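Local coordinates for possible transcriptional regulator, ArsR family protein (PDB 3F6V) that probably binds DNA as a dimeric winged-helix transcriptional regulator of the ArsR family, at residues Q65-S69 / G70-V74; P103-G107 / R108-Y112; I131-L134 / D135-A139. One frame throughout, in Å; residues are numbered along the deposited sequence. Where two conformers were deposited one is given.

The three contacts follow one another along the chain. Contacts 1 and 2 are neighbours, their centres about 12 Å apart, and meet in the small antiparallel sheet, in which strand 109-114 lies between strands 72-73 and 101-106. A salt bridge from E71 to R104 and backbone pairing of Q72 with Y112 tie contact 1 to the hairpin of contact 2, the wing of a winged helix-turn-helix domain. Contact 3, in helix 132-140, lies across the chain's centre, about 33 Å from contact 1 and about 43 Å from contact 2 between centres. Contacts 1 and 3 touch the second subunit: T68 packs on L134 of the other chain, so these regions of the two copies meet across the dimer.

Contact 1: Q65-S69 / G70-V74; sequences QLLTS and GEQTV
Q72 reaches back from the start of strand 72-73 to the last part of helix 58-66, where its amide nitrogen NE2 donates to L66 O at 2.8 Å. A second bond of NE2, to G70 O, is also 2.8 Å long and fairly straight (162° at the hydrogen). Both acceptors lie close to the plane of the Q72 amide, so the two bonds together fix its rotation, although NE2 approaches L66 O from well above the carbonyl plane. With CG anti to the carbonyl carbon (chi1 -65°) and the chain extended beyond it, the side chain spans the turn and sets its amide between the two carbonyls. In the winged-helix fold this turn joins the helix to the short strand that pairs with strand 109-114, while T73 caps the helix that follows.

The backbone turn is closed by a hydrogen bond from G70 N to L67 O, 3.0 Å. G70 takes a positive phi of 123°, a backbone shape open mainly to glycine. L67 directs CD2 to 4.1 Å from Q72 CB, and its side chain also packs on L77 and L114. T68 OG1 bonds back to Q65 O at 2.6 Å in the carbonyl plane, sharing that acceptor with T68 N.

Contact 2: P103-G107 / R108-Y112; sequences PRKDG and RFRYY
R104 and Y111 are joined by a pair of backbone hydrogen bonds, Y111 N to R104 O and R104 N to Y111 O, both 2.8 Å; the first is the straighter, at 173°. Nearer the turn, D106 N donates to F109 O at 3.2 Å and F109 N returns to D106 O. On the face that carries R104 and Y111, the two side chains run side by side and the guanidinium lies over the ring, planes 17° apart. R104 CZ is 4.5 Å from the ring centroid and off-centre, an offset cation-pi stack in which NH2 sits over one face near the rim. The bend at chi3 (72°) turns the arginine group over the ring, and its NE forms a salt bridge with E71, just before strand 72-73, across strand 109-114 from R104's own strand.

A type II' turn from D106 to F109, with G107 at positive phi, closes this beta hairpin. It forms the wing of the winged-helix domain, an element that in this family commonly approaches DNA. On the other face, in one of two deposited conformers, R110 NE donates to Y112 OH at 2.9 Å. In that conformer P103 CB lies over one face of the guanidinium, 3.3 Å from R110 NH2; it also meets Y112 CE1 at 3.6 Å. P103 and Y112 both reach T96 of helix 85-97, while F109 and Y111 touch T73.

Contact 3: I131-L134 / D135-A139; sequences IDEL and DRLVA
E133 and L137, one helical turn apart, are linked by a backbone hydrogen bond from L137 N to E133 O at 2.9 Å. R136 N to D132 O and V138 N to L134 O repeat the same i to i+4 pattern on either side of it, each 3.0 Å long, so from D132 on the two segments form the continuous opening turns of helix 132-140. I131 occupies the N-cap position, and its carbonyl oxygen accepts from L134 N.

Among the side chains, E133 and R136 form an i to i+3 salt bridge along the helix, in which NH1 meets OE1 at 2.8 Å. The bond is nearly straight, 165° at the hydrogen; OE1 is approached almost along its C-O axis and lies in the guanidinium plane, at the edge of the group. The side chains cross at about a right angle: E133 bends at chi2 (63°), bringing its carboxylate round to the arginine, while R136 turns at chi3 (-60°) and folds back toward it. The other oxygen, E133 OE2, rests 3.7 Å from L137 CG, so the carboxylate touches a charged partner through one oxygen and an aliphatic one through the other. L134 CD2 and L137 CD1 are more loosely placed, 4.4 Å apart. V138 CG2 lies 3.3 Å from L134 O, the acceptor of its own backbone bond.

D135 turns to W130, the residue before I131, where OD1 accepts a hydrogen bond from the indole NE1. The helix, the last of the chain, follows helix 116-129 and lies at the dimer interface, where I131, E133 and L134 pack on T68 of the second subunit, in segment 65-69, and L137 on L119 in helix 116-129 of that subunit.

Contact 1: Q65-S69 / G70-V74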
loop_
_atom_site.group_PDB
_atom_site.type_symbol
_atom_site.label_atom_id
_atom_site.label_comp_id
_atom_site.label_asym_id
_atom_site.label_seq_id
_atom_site.Cartn_x
_atom_site.Cartn_y
_atom_site.Cartn_z
ATOM N N GLN A 65 -4.191 6.887 -10.588
ATOM C CA GLN A 65 -4.787 6.384 -11.847
ATOM C C GLN A 65 -5.310 7.500 -12.726
ATOM O O GLN A 65 -5.025 7.507 -13.932
ATOM C CB GLN A 65 -5.916 5.452 -11.544
ATOM C CG GLN A 65 -5.425 4.138 -10.932
ATOM C CD GLN A 65 -6.563 3.209 -10.733
ATOM O OE1 GLN A 65 -7.691 3.661 -10.427
ATOM N NE2 GLN A 65 -6.316 1.901 -10.907
ATOM N N LEU A 66 -6.026 8.444 -12.132
ATOM C CA LEU A 66 -6.564 9.546 -12.914
ATOM C C LEU A 66 -5.467 10.331 -13.618
ATOM O O LEU A 66 -5.620 10.755 -14.783
ATOM C CB LEU A 66 -7.432 10.444 -12.051
ATOM C CG LEU A 66 -8.747 9.855 -11.603
ATOM C CD1 LEU A 66 -9.339 10.681 -10.466
ATOM C CD2 LEU A 66 -9.763 9.713 -12.765
ATOM N N LEU A 67 -4.356 10.559 -12.954
ATOM C CA LEU A 67 -3.271 11.327 -13.519
ATOM C C LEU A 67 -2.550 10.621 -14.667
ATOM O O LEU A 67 -1.716 11.250 -15.353
ATOM C CB LEU A 67 -2.295 11.739 -12.394
ATOM C CG LEU A 67 -2.855 12.827 -11.497
ATOM C CD1 LEU A 67 -1.892 12.960 -10.286
ATOM C CD2 LEU A 67 -2.960 14.172 -12.253
ATOM N N THR A 68 -2.841 9.345 -14.897
ATOM C CA THR A 68 -2.187 8.662 -16.037
ATOM C C THR A 68 -2.625 9.207 -17.390
ATOM O O THR A 68 -1.928 8.998 -18.364
ATOM C CB THR A 68 -2.379 7.131 -16.034
ATOM O OG1 THR A 68 -3.763 6.811 -16.104
ATOM C CG2 THR A 68 -1.728 6.484 -14.763
ATOM N N SER A 69 -3.756 9.909 -17.404
ATOM C CA SER A 69 -4.226 10.530 -18.632
ATOM C C SER A 69 -3.644 11.942 -18.847
ATOM O O SER A 69 -4.004 12.633 -19.816
ATOM C CB SER A 69 -5.751 10.580 -18.617
ATOM O OG SER A 69 -6.176 11.767 -17.984
ATOM N N GLY A 70 -2.728 12.364 -17.976
ATOM C CA GLY A 70 -2.006 13.611 -18.146
ATOM C C GLY A 70 -2.178 14.530 -16.946
ATOM O O GLY A 70 -2.993 14.266 -16.031
ATOM N N GLU A 71 -1.428 15.623 -17.006
ATOM C CA GLU A 71 -1.429 16.635 -15.976
ATOM C C GLU A 71 -2.824 17.250 -15.873
ATOM O O GLU A 71 -3.480 17.549 -16.915
ATOM C CB GLU A 71 -0.378 17.673 -16.342
ATOM C CG GLU A 71 -0.028 18.664 -15.269
ATOM C CD GLU A 71 0.596 19.920 -15.865
ATOM O OE1 GLU A 71 0.062 20.438 -16.873
ATOM O OE2 GLU A 71 1.616 20.391 -15.341
ATOM N N GLN A 72 -3.313 17.391 -14.647
ATOM C CA GLN A 72 -4.682 17.882 -14.358
ATOM C C GLN A 72 -4.784 18.818 -13.188
ATOM O O GLN A 72 -3.914 18.814 -12.297
ATOM C CB GLN A 72 -5.617 16.701 -14.156
ATOM C CG GLN A 72 -5.783 15.878 -15.447
ATOM C CD GLN A 72 -6.386 14.520 -15.201
ATOM O OE1 GLN A 72 -7.539 14.403 -14.768
ATOM N NE2 GLN A 72 -5.584 13.454 -15.439
ATOM N N THR A 73 -5.849 19.641 -13.167
ATOM C CA THR A 73 -6.040 20.558 -12.075
ATOM C C THR A 73 -6.618 19.893 -10.888
ATOM O O THR A 73 -7.293 18.831 -10.930
ATOM C CB THR A 73 -6.986 21.726 -12.423
ATOM O OG1 THR A 73 -8.315 21.200 -12.586
ATOM C CG2 THR A 73 -6.516 22.428 -13.721
ATOM N N VAL A 74 -6.332 20.523 -9.781
ATOM C CA VAL A 74 -6.924 20.102 -8.549
ATOM C C VAL A 74 -8.457 19.991 -8.653
ATOM O O VAL A 74 -9.035 18.981 -8.323
ATOM C CB VAL A 74 -6.503 21.005 -7.398
ATOM C CG1 VAL A 74 -7.333 20.653 -6.219
ATOM C CG2 VAL A 74 -5.027 20.849 -7.087
#

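Contact 2: P103-G107 / R108-Y112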
loop_
_atom_site.group_PDB
_atom_site.type_symbol
_atom_site.label_atom_id
_atom_site.label_comp_id
_atom_site.label_asym_id
_atom_site.label_seq_id
_atom_site.Cartn_x
_atom_site.Cartn_y
_atom_site.Cartn_z
ATOM N N PRO A 103 3.701 19.430 -8.597
ATOM C CA PRO A 103 2.761 20.546 -8.823
ATOM C C PRO A 103 3.348 21.597 -9.778
ATOM O O PRO A 103 4.564 21.750 -9.886
ATOM C CB PRO A 103 2.647 21.169 -7.416
ATOM C CG PRO A 103 4.027 20.965 -6.847
ATOM C CD PRO A 103 4.502 19.628 -7.359
ATOM N N ARG A 104 2.455 22.330 -10.407
ATOM C CA ARG A 104 2.836 23.487 -11.274
ATOM C C ARG A 104 1.717 24.491 -11.153
ATOM O O ARG A 104 0.576 24.109 -11.195
ATOM C CB ARG A 104 2.927 22.997 -12.754
ATOM C CG ARG A 104 3.303 24.024 -13.810
ATOM C CD ARG A 104 3.443 23.340 -15.165
ATOM N NE ARG A 104 2.149 22.925 -15.758
ATOM C CZ ARG A 104 1.378 23.712 -16.521
ATOM N NH1 ARG A 104 1.751 24.960 -16.776
ATOM N NH2 ARG A 104 0.228 23.262 -17.033
ATOM N N LYS A 105 2.016 25.775 -11.056
ATOM C CA LYS A 105 0.952 26.779 -11.068
ATOM C C LYS A 105 1.019 27.565 -12.380
ATOM O O LYS A 105 2.109 27.866 -12.871
ATOM C CB LYS A 105 1.036 27.716 -9.841
ATOM C CG LYS A 105 0.541 27.097 -8.533
ATOM C CD LYS A 105 0.512 28.111 -7.392
ATOM C CE LYS A 105 0.564 27.434 -6.009
ATOM N NZ LYS A 105 1.008 28.414 -4.955
ATOM N N ASP A 106 -0.147 27.829 -12.967
ATOM C CA ASP A 106 -0.280 28.700 -14.155
ATOM C C ASP A 106 -1.557 29.495 -13.925
ATOM O O ASP A 106 -2.653 28.953 -14.024
ATOM C CB ASP A 106 -0.369 27.885 -15.465
ATOM C CG ASP A 106 -0.508 28.776 -16.711
ATOM O OD1 ASP A 106 -0.184 29.978 -16.626
ATOM O OD2 ASP A 106 -0.961 28.285 -17.781
ATOM N N GLY A 107 -1.401 30.769 -13.570
ATOM C CA GLY A 107 -2.548 31.621 -13.292
ATOM C C GLY A 107 -3.368 31.179 -12.105
ATOM O O GLY A 107 -2.851 31.008 -10.998
ATOM N N ARG A 108 -4.652 30.975 -12.349
ATOM C CA ARG A 108 -5.619 30.590 -11.316
ATOM C C ARG A 108 -5.761 29.086 -11.119
ATOM O O ARG A 108 -6.686 28.656 -10.410
ATOM C CB ARG A 108 -7.011 31.141 -11.672
ATOM C CG ARG A 108 -7.157 32.674 -11.626
ATOM C CD ARG A 108 -8.569 33.170 -12.046
ATOM N NE ARG A 108 -8.926 32.926 -13.467
ATOM C CZ ARG A 108 -8.491 33.688 -14.475
ATOM N NH1 ARG A 108 -7.689 34.720 -14.237
ATOM N NH2 ARG A 108 -8.859 33.430 -15.718
ATOM N N PHE A 109 -4.883 28.277 -11.749
ATOM C CA PHE A 109 -4.990 26.816 -11.659
ATOM C C PHE A 109 -3.734 26.214 -11.065
ATOM O O PHE A 109 -2.632 26.693 -11.306
ATOM C CB PHE A 109 -5.161 26.191 -13.044
ATOM C CG PHE A 109 -6.387 26.630 -13.765
ATOM C CD1 PHE A 109 -7.614 26.084 -13.447
ATOM C CD2 PHE A 109 -6.305 27.592 -14.763
ATOM C CE1 PHE A 109 -8.763 26.500 -14.117
ATOM C CE2 PHE A 109 -7.429 27.997 -15.440
ATOM C CZ PHE A 109 -8.659 27.462 -15.092
ATOM N N ARG A 110 -3.901 25.150 -10.315
ATOM C CA ARG A 110 -2.748 24.425 -9.849
ATOM C C ARG A 110 -2.926 23.107 -10.561
ATOM O O ARG A 110 -4.026 22.540 -10.576
ATOM C CB ARG A 110 -2.813 24.224 -8.350
ATOM C CG ARG A 110 -1.615 23.532 -7.775
ATOM C CD ARG A 110 -1.533 23.869 -6.317
ATOM N NE ARG A 110 -0.461 23.198 -5.593
ATOM C CZ ARG A 110 0.781 23.658 -5.488
ATOM N NH1 ARG A 110 1.135 24.784 -6.095
ATOM N NH2 ARG A 110 1.669 22.985 -4.778
ATOM N N TYR A 111 -1.840 22.644 -11.158
ATOM C CA TYR A 111 -1.807 21.392 -11.904
ATOM C C TYR A 111 -0.918 20.370 -11.222
ATOM O O TYR A 111 0.122 20.734 -10.658
ATOM C CB TYR A 111 -1.218 21.638 -13.281
ATOM C CG TYR A 111 -2.088 22.461 -14.199
ATOM C CD1 TYR A 111 -3.064 21.880 -15.005
ATOM C CD2 TYR A 111 -1.925 23.833 -14.250
ATOM C CE1 TYR A 111 -3.834 22.647 -15.906
ATOM C CE2 TYR A 111 -2.700 24.619 -15.093
ATOM C CZ TYR A 111 -3.637 24.035 -15.901
ATOM O OH TYR A 111 -4.407 24.848 -16.741
ATOM N N TYR A 112 -1.321 19.108 -11.286
ATOM C CA TYR A 112 -0.499 17.998 -10.770
ATOM C C TYR A 112 -0.258 17.002 -11.875
ATOM O O TYR A 112 -1.105 16.784 -12.723
ATOM C CB TYR A 112 -1.211 17.319 -9.604
ATOM C CG TYR A 112 -1.032 18.098 -8.319
ATOM C CD1 TYR A 112 0.121 17.938 -7.538
ATOM C CD2 TYR A 112 -1.974 19.030 -7.925
ATOM C CE1 TYR A 112 0.321 18.684 -6.397
ATOM C CE2 TYR A 112 -1.804 19.801 -6.741
ATOM C CZ TYR A 112 -0.629 19.636 -6.008
ATOM O OH TYR A 112 -0.430 20.349 -4.851
#

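Contact 3: I131-L134 / D135-A139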
loop_
_atom_site.group_PDB
_atom_site.type_symbol
_atom_site.label_atom_id
_atom_site.label_comp_id
_atom_site.label_asym_id
_atom_site.label_seq_id
_atom_site.Cartn_x
_atom_site.Cartn_y
_atom_site.Cartn_z
ATOM N N ILE A 131 7.125 -11.169 -2.160
ATOM C CA ILE A 131 7.983 -12.318 -2.381
ATOM C C ILE A 131 7.245 -13.547 -2.887
ATOM O O ILE A 131 6.002 -13.640 -2.807
ATOM C CB ILE A 131 8.804 -12.614 -1.108
ATOM C CG1 ILE A 131 7.887 -12.954 0.078
ATOM C CG2 ILE A 131 9.801 -11.454 -0.838
ATOM C CD1 ILE A 131 8.673 -13.284 1.378
ATOM N N ASP A 132 7.990 -14.516 -3.425
ATOM C CA ASP A 132 7.365 -15.648 -4.119
ATOM C C ASP A 132 6.339 -16.405 -3.307
ATOM O O ASP A 132 5.311 -16.834 -3.855
ATOM C CB ASP A 132 8.409 -16.614 -4.674
ATOM C CG ASP A 132 9.085 -16.061 -5.938
ATOM O OD1 ASP A 132 9.263 -14.823 -6.068
ATOM O OD2 ASP A 132 9.473 -16.876 -6.789
ATOM N N GLU A 133 6.614 -16.608 -2.016
ATOM C CA GLU A 133 5.691 -17.421 -1.243
ATOM C C GLU A 133 4.318 -16.748 -1.182
ATOM O O GLU A 133 3.318 -17.439 -1.025
ATOM C CB GLU A 133 6.238 -17.676 0.160
ATOM C CG GLU A 133 5.319 -18.456 1.077
ATOM C CD GLU A 133 4.988 -19.885 0.639
ATOM O OE1 GLU A 133 5.680 -20.460 -0.232
ATOM O OE2 GLU A 133 4.031 -20.442 1.252
ATOM N N LEU A 134 4.263 -15.403 -1.280
ATOM C CA LEU A 134 2.960 -14.723 -1.272
ATOM C C LEU A 134 2.145 -15.099 -2.512
ATOM O O LEU A 134 0.937 -15.338 -2.403
ATOM C CB LEU A 134 3.117 -13.222 -1.078
ATOM C CG LEU A 134 3.720 -12.845 0.287
ATOM C CD1 LEU A 134 4.075 -11.348 0.370
ATOM C CD2 LEU A 134 2.859 -13.210 1.481
ATOM N N ASP A 135 2.799 -15.171 -3.686
ATOM C CA ASP A 135 2.121 -15.676 -4.886
ATOM C C ASP A 135 1.656 -17.129 -4.735
ATOM O O ASP A 135 0.571 -17.516 -5.181
ATOM C CB ASP A 135 3.010 -15.569 -6.126
ATOM C CG ASP A 135 2.924 -14.200 -6.825
ATOM O OD1 ASP A 135 1.907 -13.487 -6.656
ATOM O OD2 ASP A 135 3.908 -13.908 -7.550
ATOM N N ARG A 136 2.507 -17.952 -4.099
ATOM C CA ARG A 136 2.155 -19.335 -3.870
ATOM C C ARG A 136 0.902 -19.426 -2.972
ATOM O O ARG A 136 -0.015 -20.170 -3.274
ATOM C CB ARG A 136 3.385 -20.055 -3.299
ATOM C CG ARG A 136 3.227 -21.534 -3.094
ATOM C CD ARG A 136 4.615 -22.195 -2.772
ATOM N NE ARG A 136 5.617 -22.031 -3.833
ATOM C CZ ARG A 136 6.733 -21.273 -3.773
ATOM N NH1 ARG A 136 7.022 -20.522 -2.730
ATOM N NH2 ARG A 136 7.580 -21.259 -4.797
ATOM N N LEU A 137 0.845 -18.608 -1.924
ATOM C CA LEU A 137 -0.345 -18.597 -1.033
ATOM C C LEU A 137 -1.600 -18.105 -1.754
ATOM O O LEU A 137 -2.713 -18.643 -1.579
ATOM C CB LEU A 137 -0.042 -17.760 0.203
ATOM C CG LEU A 137 0.961 -18.417 1.167
ATOM C CD1 LEU A 137 1.450 -17.375 2.160
ATOM C CD2 LEU A 137 0.338 -19.611 1.928
ATOM N N VAL A 138 -1.437 -17.078 -2.607
ATOM C CA VAL A 138 -2.607 -16.591 -3.356
ATOM C C VAL A 138 -3.202 -17.729 -4.175
ATOM O O VAL A 138 -4.417 -17.867 -4.270
ATOM C CB VAL A 138 -2.229 -15.379 -4.252
ATOM C CG1 VAL A 138 -3.307 -15.165 -5.365
ATOM C CG2 VAL A 138 -1.969 -14.145 -3.409
ATOM N N ALA A 139 -2.344 -18.580 -4.747
ATOM C CA ALA A 139 -2.827 -19.709 -5.521
ATOM C C ALA A 139 -3.542 -20.764 -4.685
ATOM O O ALA A 139 -4.261 -21.573 -5.255
ATOM C CB ALA A 139 -1.688 -20.337 -6.335
#